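Local coordinates for protein AvrRxo1-ORF1 (Xanthomonas oryzae pv. oryzicola, PDB 4Z8T) that is a type III effector with a polynucleotide-kinase-like domain, probably a P-loop phosphotransferase of the zeta-toxin type, and forms a complex with its partner AvrRxo1-ORF2, at residues R71-T76 with D157-R162; E181-D186 with R241-A246; A187-S192 with V212-F217; A219-R224 with E271-P276; K287-E292 with K320-A325. One frame throughout, in Å; residues are numbered along the deposited sequence.

Interactions 1 to 4 form one connected cluster in the P-loop domain, while the centre of interaction 5 lies about 15 Å from that of interaction 3 and about 24 Å from that of interaction 1. Strand 179-185, paired in interaction 2, also bonds to the end of strand 66-71, with R71 N 2.8 Å from C183 O, so the probable P-loop of interaction 1 starts from the same sheet. D186 of interaction 2 bridges to R221 (OD2 to NH2, 2.8 Å) and R224 of interaction 4, near a bound sulfate. Interaction 3 bonds to the loop 71-76: T74 O is 2.7 Å from S192 OG. Interaction 5 meets interaction 3 alone, through E190 and W322.

Interaction 1 of 5, residues R71-T76 with D157-R162; sequences RGNTAT and DKRLSR. With SO4 (sulfate ion), chain C; SO4 (sulfate ion), chain E.
R71 and R159 each send a guanidinium to the opposite loop. In R71, CB only skirts R159 O, whereas CG lies 3.4 Å from that oxygen and also touches L160 CB. CD passes L160 O, to which NE donates a bond of 2.9 Å from above the carbonyl plane. At the tip NH2 reaches S161 O at 2.9 Å, in the guanidinium plane and on a lone pair of the carbonyl, with an N-H...O angle of 163°. The extended chain from CG to NE makes this reach possible; D184 holds NH1 and V220 O takes a further bond from NH2. Beside it, G72 N donates to R159 O. R159 bends back at chi3 (-66°), laying its guanidinium against the other loop: NE meets N73 OD1 at 3.0 Å in the guanidinium plane, NH2 meets T74 OG1 at 2.9 Å, and NH1 holds a sulfate through O2. S161 N and OG both bind O1 of that ion, while A75 N holds the second sulfate. NH2 of R159 also bonds to S98 O of the AvrRxo1-ORF2 chain. A glycine-bearing loop between strand 66-71 and helix 78-85, with a backbone amide on sulfate, is consistent with a Walker A P-loop.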
# COMPACT_ATOMS: atom_id res chain seq x y z
N ARG A 71 -10.37 -19.73 11.04
CA ARG A 71 -9.13 -19.38 10.36
C ARG A 71 -8.74 -17.95 10.69
O ARG A 71 -9.59 -17.07 10.75
CB ARG A 71 -9.35 -19.48 8.85
CG ARG A 71 -8.12 -19.21 8.01
CD ARG A 71 -8.35 -19.54 6.53
NE ARG A 71 -7.09 -19.49 5.80
CZ ARG A 71 -6.62 -18.42 5.16
NH1 ARG A 71 -7.30 -17.28 5.15
NH2 ARG A 71 -5.44 -18.49 4.56
N GLY A 72 -7.45 -17.71 10.89
CA GLY A 72 -6.98 -16.34 10.98
C GLY A 72 -5.72 -16.23 11.79
O GLY A 72 -5.42 -17.11 12.61
N ASN A 73 -5.00 -15.14 11.57
CA ASN A 73 -3.73 -14.91 12.25
C ASN A 73 -3.92 -14.66 13.75
O ASN A 73 -5.02 -14.43 14.25
CB ASN A 73 -3.03 -13.71 11.61
CG ASN A 73 -1.55 -13.65 11.94
OD1 ASN A 73 -0.91 -14.67 12.21
ND2 ASN A 73 -0.99 -12.43 11.91
N THR A 74 -2.80 -14.69 14.45
CA THR A 74 -2.75 -14.45 15.89
C THR A 74 -3.40 -13.12 16.28
O THR A 74 -3.13 -12.08 15.67
CB THR A 74 -1.28 -14.46 16.32
OG1 THR A 74 -0.67 -15.69 15.89
CG2 THR A 74 -1.15 -14.34 17.82
N ALA A 75 -4.23 -13.16 17.33
CA ALA A 75 -4.77 -11.94 17.94
C ALA A 75 -5.48 -11.03 16.96
O ALA A 75 -5.30 -9.80 16.98
CB ALA A 75 -3.67 -11.18 18.71
N THR A 76 -6.31 -11.63 16.11
CA THR A 76 -7.10 -10.88 15.14
C THR A 76 -8.54 -10.67 15.59
O THR A 76 -9.31 -10.03 14.88
CB THR A 76 -7.11 -11.59 13.77
OG1 THR A 76 -7.45 -12.97 13.95
CG2 THR A 76 -5.74 -11.50 13.10
N ASP A 157 -9.35 -24.58 15.97
CA ASP A 157 -8.99 -23.23 16.31
C ASP A 157 -7.49 -23.09 16.07
O ASP A 157 -6.70 -23.24 17.00
CB ASP A 157 -9.31 -23.04 17.79
CG ASP A 157 -9.07 -21.65 18.27
OD1 ASP A 157 -8.89 -20.74 17.43
OD2 ASP A 157 -9.08 -21.46 19.50
N LYS A 158 -7.10 -22.85 14.82
CA LYS A 158 -5.70 -22.80 14.41
C LYS A 158 -5.61 -21.71 13.37
O LYS A 158 -6.64 -21.27 12.84
CB LYS A 158 -5.27 -24.12 13.78
CG LYS A 158 -5.25 -25.32 14.71
CD LYS A 158 -4.75 -26.53 13.94
CE LYS A 158 -4.79 -27.79 14.78
NZ LYS A 158 -3.97 -28.85 14.14
N ARG A 159 -4.39 -21.30 13.04
CA ARG A 159 -4.23 -20.27 12.02
C ARG A 159 -4.80 -20.70 10.68
O ARG A 159 -5.43 -19.90 9.98
CB ARG A 159 -2.77 -19.87 11.88
CG ARG A 159 -2.57 -18.67 10.93
CD ARG A 159 -1.12 -18.19 10.85
NE ARG A 159 -0.66 -17.64 12.12
CZ ARG A 159 0.06 -18.31 13.02
NH1 ARG A 159 0.40 -19.56 12.78
NH2 ARG A 159 0.41 -17.73 14.16
N LEU A 160 -4.56 -21.98 10.33
CA LEU A 160 -5.05 -22.59 9.09
C LEU A 160 -4.67 -21.77 7.87
O LEU A 160 -5.48 -21.58 6.96
CB LEU A 160 -6.57 -22.80 9.14
CG LEU A 160 -7.10 -23.66 10.29
CD1 LEU A 160 -8.61 -23.61 10.37
CD2 LEU A 160 -6.61 -25.10 10.16
N SER A 161 -3.43 -21.29 7.83
CA SER A 161 -3.05 -20.36 6.78
C SER A 161 -2.90 -21.06 5.43
O SER A 161 -3.49 -20.62 4.44
CB SER A 161 -1.81 -19.53 7.16
OG SER A 161 -0.66 -20.32 7.42
N ARG A 162 -2.18 -22.18 5.41
CA ARG A 162 -1.69 -22.72 4.14
C ARG A 162 -2.56 -23.76 3.45
O ARG A 162 -3.40 -24.41 4.08
CB ARG A 162 -0.27 -23.24 4.31
CG ARG A 162 0.64 -22.18 4.91
CD ARG A 162 2.09 -22.50 4.71
NE ARG A 162 2.90 -21.61 5.53
CZ ARG A 162 3.37 -20.43 5.12
NH1 ARG A 162 4.09 -19.69 5.95
NH2 ARG A 162 3.13 -20.01 3.89
S SO4 C . 0.14 -22.19 10.15
O1 SO4 C . -1.17 -21.87 9.61
O2 SO4 C . 0.96 -20.99 10.29
O3 SO4 C . 0.83 -23.12 9.25
O4 SO4 C . 0.00 -22.83 11.45
S SO4 E . -4.60 -16.99 18.57
O1 SO4 E . -5.55 -17.03 19.68
O2 SO4 E . -5.11 -16.05 17.58
O3 SO4 E . -4.54 -18.33 17.99
O4 SO4 E . -3.26 -16.65 19.04

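Interaction 2 of 5, residues E181-D186 with R241-A246; sequences ELCDID and RLFGTA
Strands 181-185 and 241-245 run parallel, 18° between their directions, with C183 beside R241, D184 beside L242 and I185 beside F243. Four backbone bonds join them: L182 O takes R241 N, R241 O takes D184 N, D184 O takes F243 N at 2.8 Å, and F243 O takes D186 N. At the end, T245 OG1 donates to D186 O at 2.9 Å, in the carbonyl plane on a lone pair. On the face of C183 and F243, C183 SG lies over one face of the R241 guanidinium, 3.4 Å from R241 NH2, and at the edge of the F243 ring, 5.5 Å from its centroid. R241 bends at chi3 (-73°), turning its guanidinium over SG. Its NE reaches water 1, which also serves E181 OE2 and L182 O; the direct E181 OE2 to R241 NH2 salt bridge is long at 4.0 Å, and K85 O takes NH1. On the other face D184 and L242 lie side by side, CD1 of L242 3.9 Å from D184 OD2. Outside the two segments, D184 OD2 meets R71, R224 and the Y240 hydroxyl. Salt bridges from D184 to R71 and R224, and from D186 to R221 and R224, tie the strand end to the arginines at the sulfate.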
# COMPACT_ATOMS: atom_id res chain seq x y z
N GLU A 181 -17.87 -25.46 8.46
CA GLU A 181 -18.37 -24.12 8.68
C GLU A 181 -17.15 -23.28 9.01
O GLU A 181 -16.57 -23.41 10.09
CB GLU A 181 -19.37 -24.09 9.83
CG GLU A 181 -20.08 -22.77 10.01
CD GLU A 181 -21.11 -22.49 8.91
OE1 GLU A 181 -21.54 -23.44 8.19
OE2 GLU A 181 -21.50 -21.30 8.78
N LEU A 182 -16.73 -22.43 8.08
CA LEU A 182 -15.46 -21.74 8.23
C LEU A 182 -15.69 -20.25 8.38
O LEU A 182 -16.34 -19.60 7.54
CB LEU A 182 -14.55 -22.02 7.03
CG LEU A 182 -13.08 -21.63 7.25
CD1 LEU A 182 -12.17 -22.58 6.50
CD2 LEU A 182 -12.79 -20.18 6.85
N CYS A 183 -15.15 -19.70 9.47
CA CYS A 183 -15.09 -18.25 9.64
C CYS A 183 -13.64 -17.88 9.55
O CYS A 183 -12.79 -18.49 10.20
CB CYS A 183 -15.63 -17.83 11.02
SG CYS A 183 -17.43 -17.69 11.05
N ASP A 184 -13.35 -16.89 8.72
CA ASP A 184 -12.00 -16.44 8.43
C ASP A 184 -11.93 -15.00 8.91
O ASP A 184 -12.75 -14.17 8.52
CB ASP A 184 -11.80 -16.54 6.92
CG ASP A 184 -10.37 -16.34 6.48
OD1 ASP A 184 -9.47 -16.16 7.34
OD2 ASP A 184 -10.14 -16.35 5.26
N ILE A 185 -10.99 -14.71 9.80
CA ILE A 185 -10.97 -13.44 10.53
C ILE A 185 -9.65 -12.73 10.27
O ILE A 185 -8.58 -13.30 10.50
CB ILE A 185 -11.13 -13.68 12.05
CG1 ILE A 185 -12.48 -14.38 12.35
CG2 ILE A 185 -11.08 -12.34 12.78
CD1 ILE A 185 -12.36 -15.86 12.70
N ASP A 186 -9.73 -11.50 9.77
CA ASP A 186 -8.54 -10.73 9.43
C ASP A 186 -8.46 -9.43 10.21
O ASP A 186 -9.48 -8.79 10.46
CB ASP A 186 -8.55 -10.35 7.95
CG ASP A 186 -7.28 -9.67 7.52
OD1 ASP A 186 -6.32 -10.39 7.16
OD2 ASP A 186 -7.20 -8.42 7.57
N ARG A 241 -17.38 -17.51 5.69
CA ARG A 241 -17.55 -16.07 5.90
C ARG A 241 -16.21 -15.47 6.24
O ARG A 241 -15.44 -16.05 7.01
CB ARG A 241 -18.52 -15.80 7.06
CG ARG A 241 -19.98 -16.04 6.71
CD ARG A 241 -20.86 -15.86 7.94
NE ARG A 241 -20.70 -17.00 8.85
CZ ARG A 241 -20.98 -16.95 10.15
NH1 ARG A 241 -21.42 -15.81 10.68
NH2 ARG A 241 -20.80 -18.02 10.91
N LEU A 242 -15.93 -14.31 5.66
CA LEU A 242 -14.69 -13.59 5.90
C LEU A 242 -15.01 -12.28 6.58
O LEU A 242 -15.80 -11.50 6.07
CB LEU A 242 -14.02 -13.25 4.56
CG LEU A 242 -12.83 -12.28 4.62
CD1 LEU A 242 -11.68 -12.80 5.49
CD2 LEU A 242 -12.35 -12.06 3.18
N PHE A 243 -14.38 -12.03 7.72
CA PHE A 243 -14.61 -10.77 8.44
C PHE A 243 -13.30 -10.03 8.47
O PHE A 243 -12.27 -10.62 8.75
CB PHE A 243 -15.06 -11.04 9.88
CG PHE A 243 -16.41 -11.68 9.98
CD1 PHE A 243 -17.57 -10.92 9.97
CD2 PHE A 243 -16.52 -13.07 10.05
CE1 PHE A 243 -18.82 -11.54 10.05
CE2 PHE A 243 -17.77 -13.68 10.13
CZ PHE A 243 -18.91 -12.93 10.13
N GLY A 244 -13.35 -8.74 8.16
CA GLY A 244 -12.17 -7.90 8.17
C GLY A 244 -12.38 -6.77 9.14
O GLY A 244 -13.46 -6.64 9.71
N THR A 245 -11.34 -5.96 9.32
CA THR A 245 -11.38 -4.92 10.35
C THR A 245 -11.43 -3.54 9.72
O THR A 245 -10.56 -3.17 8.94
CB THR A 245 -10.15 -5.05 11.27
OG1 THR A 245 -10.11 -6.37 11.83
CG2 THR A 245 -10.24 -4.01 12.42
N ALA A 246 -12.48 -2.79 10.05
CA ALA A 246 -12.62 -1.41 9.60
C ALA A 246 -11.64 -0.50 10.33
O ALA A 246 -10.97 -0.92 11.27
CB ALA A 246 -14.03 -0.93 9.81
O HOH W 1 -19.40 -19.55 7.89
O HOH W 2 -8.78 -6.33 8.27

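Interaction 3 of 5, residues A187-S192 with V212-F217; sequences APLENS and VVSSGF
L189 meets F217 through a CH-pi contact: its CB sits over the centre of the ring, 3.9 Å from the centroid and only 10° off the ring normal. The same ring is approached at its edge, in plane, by A187 O, 3.8 Å from CE1, and the backbone N of L189 comes within 3.5 Å of CE1. F217 reaches this spot because its CG stands anti to the backbone N (chi1 172°), sending the ring out from helix 210-222 to the start of helix 189-198. One turn earlier in helix 210-222 the aliphatic contacts follow. CD1 of L189 touches V213 CG1 at 3.8 Å, the two side chains crossing at a slant, while CD2 comes to S214 OG at 3.9 Å. V213 CG1 also packs on S192 CB, 3.6 Å away, and so touches two residues of helix 189-198. No hydrogen bond spans the segments. The polar groups turn to the loop 71-76 instead: S192 OG bonds to T74 O and V213 O accepts from N73 ND2. S215 OG bonds to E77 and Y78 of the AvrRxo1-ORF2 chain. This is helix-to-helix packing with an aromatic ring at the N-terminal end of helix 189-198, beside the probable P-loop of a zeta-toxin-like domain.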
# COMPACT_ATOMS: atom_id res chain seq x y z
N ALA A 187 -7.24 -9.06 10.59
CA ALA A 187 -6.95 -7.73 11.10
C ALA A 187 -5.61 -7.28 10.53
O ALA A 187 -4.78 -8.11 10.17
CB ALA A 187 -6.90 -7.74 12.62
N PRO A 188 -5.39 -5.97 10.46
CA PRO A 188 -4.09 -5.47 10.03
C PRO A 188 -2.99 -6.02 10.93
O PRO A 188 -3.25 -6.30 12.11
CB PRO A 188 -4.21 -3.95 10.23
CG PRO A 188 -5.67 -3.67 10.13
CD PRO A 188 -6.38 -4.89 10.67
N LEU A 189 -1.79 -6.17 10.38
CA LEU A 189 -0.69 -6.74 11.14
C LEU A 189 -0.44 -6.00 12.44
O LEU A 189 -0.22 -6.62 13.47
CB LEU A 189 0.58 -6.76 10.29
CG LEU A 189 1.87 -7.24 10.95
CD1 LEU A 189 1.72 -8.61 11.58
CD2 LEU A 189 2.97 -7.27 9.89
N GLU A 190 -0.48 -4.67 12.38
CA GLU A 190 -0.27 -3.89 13.59
C GLU A 190 -1.30 -4.21 14.67
O GLU A 190 -0.99 -4.17 15.88
CB GLU A 190 -0.27 -2.40 13.25
CG GLU A 190 0.62 -1.57 14.13
CD GLU A 190 0.92 -0.21 13.51
OE1 GLU A 190 0.03 0.34 12.83
OE2 GLU A 190 2.05 0.29 13.71
N ASN A 191 -2.52 -4.53 14.26
CA ASN A 191 -3.55 -4.87 15.25
C ASN A 191 -3.19 -6.16 15.95
O ASN A 191 -3.42 -6.31 17.14
CB ASN A 191 -4.94 -5.01 14.60
CG ASN A 191 -5.59 -3.67 14.35
OD1 ASN A 191 -4.91 -2.64 14.24
ND2 ASN A 191 -6.93 -3.67 14.27
N SER A 192 -2.64 -7.11 15.21
CA SER A 192 -2.21 -8.36 15.82
C SER A 192 -1.04 -8.13 16.75
O SER A 192 -0.96 -8.76 17.80
CB SER A 192 -1.82 -9.40 14.76
OG SER A 192 -2.99 -9.91 14.13
N VAL A 212 6.61 -14.84 14.06
CA VAL A 212 5.42 -15.69 14.04
C VAL A 212 4.20 -14.91 13.57
O VAL A 212 3.40 -15.38 12.75
CB VAL A 212 5.17 -16.28 15.44
CG1 VAL A 212 3.81 -17.00 15.51
CG2 VAL A 212 6.31 -17.24 15.81
N VAL A 213 4.04 -13.70 14.10
CA VAL A 213 2.87 -12.89 13.76
C VAL A 213 2.95 -12.36 12.33
O VAL A 213 1.95 -12.36 11.59
CB VAL A 213 2.71 -11.75 14.79
CG1 VAL A 213 1.42 -10.97 14.53
CG2 VAL A 213 2.71 -12.33 16.20
N SER A 214 4.13 -11.93 11.91
CA SER A 214 4.30 -11.41 10.55
C SER A 214 4.20 -12.50 9.49
O SER A 214 3.48 -12.36 8.50
CB SER A 214 5.61 -10.64 10.42
OG SER A 214 5.69 -10.01 9.15
N SER A 215 4.90 -13.61 9.70
CA SER A 215 4.83 -14.68 8.72
C SER A 215 3.43 -15.28 8.69
O SER A 215 2.93 -15.68 7.64
CB SER A 215 5.89 -15.74 8.99
OG SER A 215 7.15 -15.27 8.53
N GLY A 216 2.76 -15.29 9.85
CA GLY A 216 1.38 -15.75 9.89
C GLY A 216 0.46 -14.86 9.09
O GLY A 216 -0.47 -15.34 8.43
N PHE A 217 0.70 -13.55 9.17
CA PHE A 217 -0.09 -12.56 8.45
C PHE A 217 0.08 -12.74 6.96
O PHE A 217 -0.89 -12.77 6.20
CB PHE A 217 0.39 -11.17 8.87
CG PHE A 217 -0.18 -10.04 8.07
CD1 PHE A 217 -1.40 -9.49 8.40
CD2 PHE A 217 0.55 -9.47 7.03
CE1 PHE A 217 -1.91 -8.42 7.68
CE2 PHE A 217 0.04 -8.40 6.31
CZ PHE A 217 -1.19 -7.89 6.64

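Interaction 4 of 5, residues A219-R224 with E271-P276; sequences AVRSNR and EKITSP. With SO4 (sulfate ion), chain F.
The R221 guanidinium carries I273 CA over one face, 3.6 Å above its plane and offset toward the rim, while S275 O and a sulfate lie at its edge. NH1 donates to S275 O at 3.2 Å with an N-H...O angle of 166°, and reaches sulfate O2; R221 NH2 donates to sulfate O3 at 2.8 Å, nearly straight at 171°. The ion is thus gripped by both terminal nitrogens, and K272 lies alongside it with CG 3.2 Å from O2. Further back, CD of R221 passes 3.1 Å from S275 O. I273 CG2 packs against the guanidinium, 3.7 Å from R221 NH2. The R224 guanidinium has V220 O over the centre of one face and I273 O at its edge, in plane, where NH1 donates a bond of 2.9 Å. A bend at chi3 (-83°) turns this tip toward I273. Both arginines have acidic partners as well: D186 binds R221 NH2 and R224 NH1, and D184 binds R224 NE. At the margin, S222 OG touches P276 CG at 3.8 Å. The contact joins the C-terminal end of helix 210-222 and the first residue of helix 224-233 to the loop after helix 267-272, with I273 and R224 both resting on L242 of strand 238-245.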
# COMPACT_ATOMS: atom_id res chain seq x y z
N ALA A 219 1.07 -15.42 5.34
CA ALA A 219 0.51 -16.70 4.93
C ALA A 219 -1.01 -16.67 4.87
O ALA A 219 -1.62 -17.16 3.92
CB ALA A 219 0.97 -17.79 5.84
N VAL A 220 -1.64 -16.10 5.90
CA VAL A 220 -3.10 -16.11 5.95
C VAL A 220 -3.70 -15.28 4.82
O VAL A 220 -4.71 -15.66 4.22
CB VAL A 220 -3.64 -15.71 7.35
CG1 VAL A 220 -3.62 -14.22 7.53
CG2 VAL A 220 -5.06 -16.26 7.55
N ARG A 221 -3.07 -14.15 4.50
CA ARG A 221 -3.58 -13.33 3.43
C ARG A 221 -3.31 -13.94 2.05
O ARG A 221 -4.19 -13.95 1.20
CB ARG A 221 -3.03 -11.91 3.54
CG ARG A 221 -3.67 -11.15 4.69
CD ARG A 221 -3.77 -9.72 4.36
NE ARG A 221 -4.47 -8.94 5.39
CZ ARG A 221 -4.41 -7.62 5.46
NH1 ARG A 221 -3.70 -6.95 4.56
NH2 ARG A 221 -5.05 -6.99 6.43
N SER A 222 -2.09 -14.43 1.85
CA SER A 222 -1.70 -14.94 0.53
C SER A 222 -2.51 -16.15 0.08
O SER A 222 -2.71 -16.37 -1.13
CB SER A 222 -0.20 -15.30 0.50
OG SER A 222 0.58 -14.13 0.66
N ASN A 223 -2.98 -16.94 1.04
CA ASN A 223 -3.72 -18.15 0.73
C ASN A 223 -5.22 -18.06 0.94
O ASN A 223 -5.93 -19.04 0.79
CB ASN A 223 -3.16 -19.32 1.54
CG ASN A 223 -1.77 -19.68 1.10
OD1 ASN A 223 -1.57 -20.13 -0.03
ND2 ASN A 223 -0.79 -19.50 1.98
N ARG A 224 -5.70 -16.86 1.25
CA ARG A 224 -7.12 -16.66 1.54
C ARG A 224 -8.04 -16.99 0.36
O ARG A 224 -9.07 -17.64 0.54
CB ARG A 224 -7.32 -15.20 1.99
CG ARG A 224 -8.75 -14.82 2.30
CD ARG A 224 -8.73 -13.64 3.25
NE ARG A 224 -8.55 -14.08 4.64
CZ ARG A 224 -7.87 -13.41 5.57
NH1 ARG A 224 -7.26 -12.28 5.26
NH2 ARG A 224 -7.81 -13.88 6.82
N GLU A 271 -10.22 -6.45 -1.58
CA GLU A 271 -8.99 -6.17 -2.31
C GLU A 271 -7.80 -6.08 -1.35
O GLU A 271 -6.73 -6.62 -1.61
CB GLU A 271 -9.15 -4.90 -3.16
CG GLU A 271 -7.93 -4.58 -4.03
CD GLU A 271 -8.13 -3.38 -4.93
OE1 GLU A 271 -9.20 -2.73 -4.85
OE2 GLU A 271 -7.20 -3.06 -5.73
N LYS A 272 -8.01 -5.41 -0.25
CA LYS A 272 -6.94 -5.26 0.68
C LYS A 272 -6.48 -6.51 1.43
O LYS A 272 -5.32 -6.77 1.56
CB LYS A 272 -7.28 -4.10 1.63
CG LYS A 272 -6.28 -3.76 2.63
CD LYS A 272 -6.83 -2.83 3.69
CE LYS A 272 -6.77 -1.40 3.23
NZ LYS A 272 -5.61 -1.16 2.32
N ILE A 273 -7.43 -7.27 1.91
CA ILE A 273 -7.10 -8.33 2.86
C ILE A 273 -6.83 -9.69 2.20
O ILE A 273 -6.74 -10.72 2.87
CB ILE A 273 -8.14 -8.42 4.03
CG1 ILE A 273 -9.46 -9.01 3.55
CG2 ILE A 273 -8.32 -7.02 4.68
CD1 ILE A 273 -10.51 -9.15 4.68
N THR A 274 -6.66 -9.66 0.88
CA THR A 274 -6.25 -10.85 0.15
C THR A 274 -4.80 -10.71 -0.34
O THR A 274 -4.32 -11.53 -1.14
CB THR A 274 -7.18 -11.11 -1.05
OG1 THR A 274 -7.29 -9.91 -1.82
CG2 THR A 274 -8.58 -11.52 -0.58
N SER A 275 -4.12 -9.69 0.18
CA SER A 275 -2.73 -9.36 -0.17
C SER A 275 -1.93 -8.94 1.06
O SER A 275 -2.44 -8.24 1.92
CB SER A 275 -2.76 -8.23 -1.21
OG SER A 275 -1.63 -7.38 -1.09
N PRO A 276 -0.66 -9.35 1.15
CA PRO A 276 0.14 -9.02 2.34
C PRO A 276 0.81 -7.63 2.38
O PRO A 276 1.45 -7.31 3.39
CB PRO A 276 1.23 -10.11 2.33
CG PRO A 276 1.38 -10.46 0.89
CD PRO A 276 0.02 -10.31 0.26
S SO4 F . -4.02 -3.51 6.22
O1 SO4 F . -4.17 -2.10 6.54
O2 SO4 F . -3.88 -3.70 4.78
O3 SO4 F . -5.19 -4.24 6.68
O4 SO4 F . -2.82 -4.04 6.88

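Interaction 5 of 5, residues K287-E292 with K320-A325; sequences KVIDKE and KSWSAA
I289 N donates to K320 O at 2.8 Å, an almost straight bond with an N-H...O angle of 170°, and W322 N donates to K287 O at 2.9 Å, less straight at 141°. These two bonds flank V288 and S321, whose CA atoms approach to 4.0 Å, and form a single bridge between the two loops. Each bonded carbonyl also takes a CA-H contact: S321 CA lies 3.1 Å from K287 O, and V288 CA faces K320 O. S321 is the N-cap of helix 322-331, its OG accepting from A324 N; chi1 of 66° sets the hydroxyl between its own backbone N and carbonyl carbon, turned toward that amide. On the other segment D290 caps helix 291-298, OD1 accepting from L293 N. Outward from the backbone the contact is apolar. I289 lays CG1 over one face of the W322 indole, offset toward the rim, and CD1 reaches CE3 and, at 3.7 Å, A325 CB. K287 runs beside W322, CB 3.8 Å from CD1, then curls back so that NZ bonds to V288 O of its own segment. W322 and I289 also rest on L197 of helix 189-198, and W322 NE1 makes a weak bond to E190 there. The pattern is a one-bridge pairing of two loops, each leading into a side-chain-capped helix N-terminus, in the C-terminal helical part of the protein.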
# COMPACT_ATOMS: atom_id res chain seq x y z
N LYS A 287 10.02 -0.56 13.36
CA LYS A 287 9.24 0.60 13.79
C LYS A 287 9.24 0.74 15.32
O LYS A 287 8.94 -0.22 16.04
CB LYS A 287 7.81 0.50 13.27
CG LYS A 287 6.91 1.65 13.67
CD LYS A 287 7.44 2.96 13.13
CE LYS A 287 6.61 4.15 13.59
NZ LYS A 287 6.72 4.39 15.06
N VAL A 288 9.57 1.93 15.81
CA VAL A 288 9.65 2.14 17.25
C VAL A 288 8.32 2.56 17.86
O VAL A 288 7.64 3.45 17.35
CB VAL A 288 10.75 3.18 17.60
CG1 VAL A 288 10.64 3.61 19.07
CG2 VAL A 288 12.11 2.60 17.32
N ILE A 289 7.95 1.91 18.96
CA ILE A 289 6.76 2.30 19.70
C ILE A 289 7.04 3.60 20.43
O ILE A 289 7.68 3.60 21.49
CB ILE A 289 6.37 1.21 20.70
CG1 ILE A 289 6.07 -0.09 19.96
CG2 ILE A 289 5.16 1.64 21.52
CD1 ILE A 289 5.92 -1.29 20.91
N ASP A 290 6.58 4.71 19.85
CA ASP A 290 6.76 6.03 20.47
C ASP A 290 5.42 6.67 20.82
O ASP A 290 4.37 6.07 20.59
CB ASP A 290 7.60 6.97 19.58
CG ASP A 290 7.00 7.18 18.19
OD1 ASP A 290 5.84 6.80 17.93
OD2 ASP A 290 7.71 7.76 17.32
N LYS A 291 5.45 7.87 21.39
CA LYS A 291 4.21 8.56 21.76
C LYS A 291 3.28 8.68 20.56
O LYS A 291 2.07 8.48 20.68
CB LYS A 291 4.51 9.96 22.32
CG LYS A 291 3.26 10.73 22.75
CD LYS A 291 3.54 12.22 22.90
CE LYS A 291 2.35 12.97 23.49
NZ LYS A 291 1.13 12.92 22.64
N GLU A 292 3.85 8.99 19.41
CA GLU A 292 3.05 9.18 18.20
C GLU A 292 2.31 7.90 17.82
O GLU A 292 1.11 7.94 17.58
CB GLU A 292 3.94 9.65 17.05
CG GLU A 292 3.25 9.65 15.68
CD GLU A 292 1.82 10.16 15.72
OE1 GLU A 292 1.55 11.20 16.37
OE2 GLU A 292 0.96 9.50 15.10
N LYS A 320 10.92 0.81 22.30
CA LYS A 320 11.37 -0.41 21.66
C LYS A 320 10.71 -0.59 20.29
O LYS A 320 9.61 -0.08 20.06
CB LYS A 320 11.07 -1.62 22.56
CG LYS A 320 11.83 -1.60 23.89
CD LYS A 320 11.68 -2.93 24.64
CE LYS A 320 12.63 -3.02 25.84
NZ LYS A 320 12.37 -1.95 26.85
N SER A 321 11.39 -1.30 19.39
CA SER A 321 10.80 -1.63 18.09
C SER A 321 9.72 -2.67 18.31
O SER A 321 9.71 -3.34 19.34
CB SER A 321 11.85 -2.20 17.14
OG SER A 321 12.34 -3.46 17.59
N TRP A 322 8.82 -2.84 17.34
CA TRP A 322 7.83 -3.92 17.45
C TRP A 322 8.52 -5.26 17.69
O TRP A 322 8.07 -6.07 18.49
CB TRP A 322 6.99 -4.03 16.17
CG TRP A 322 5.87 -3.06 16.00
CD1 TRP A 322 5.71 -2.17 14.97
CD2 TRP A 322 4.73 -2.90 16.85
NE1 TRP A 322 4.54 -1.48 15.13
CE2 TRP A 322 3.92 -1.90 16.27
CE3 TRP A 322 4.30 -3.51 18.03
CZ2 TRP A 322 2.72 -1.49 16.85
CZ3 TRP A 322 3.11 -3.11 18.60
CH2 TRP A 322 2.33 -2.11 18.01
N SER A 323 9.62 -5.51 16.98
CA SER A 323 10.32 -6.78 17.11
C SER A 323 10.88 -6.97 18.52
O SER A 323 10.69 -8.00 19.14
CB SER A 323 11.45 -6.88 16.08
OG SER A 323 12.11 -8.12 16.19
N ALA A 324 11.56 -5.95 19.02
CA ALA A 324 12.11 -6.00 20.38
C ALA A 324 11.02 -6.13 21.45
O ALA A 324 11.17 -6.88 22.43
CB ALA A 324 12.97 -4.78 20.64
N ALA A 325 9.92 -5.41 21.25
CA ALA A 325 8.79 -5.44 22.17
C ALA A 325 8.16 -6.83 22.25
O ALA A 325 7.98 -7.38 23.33
CB ALA A 325 7.75 -4.42 21.75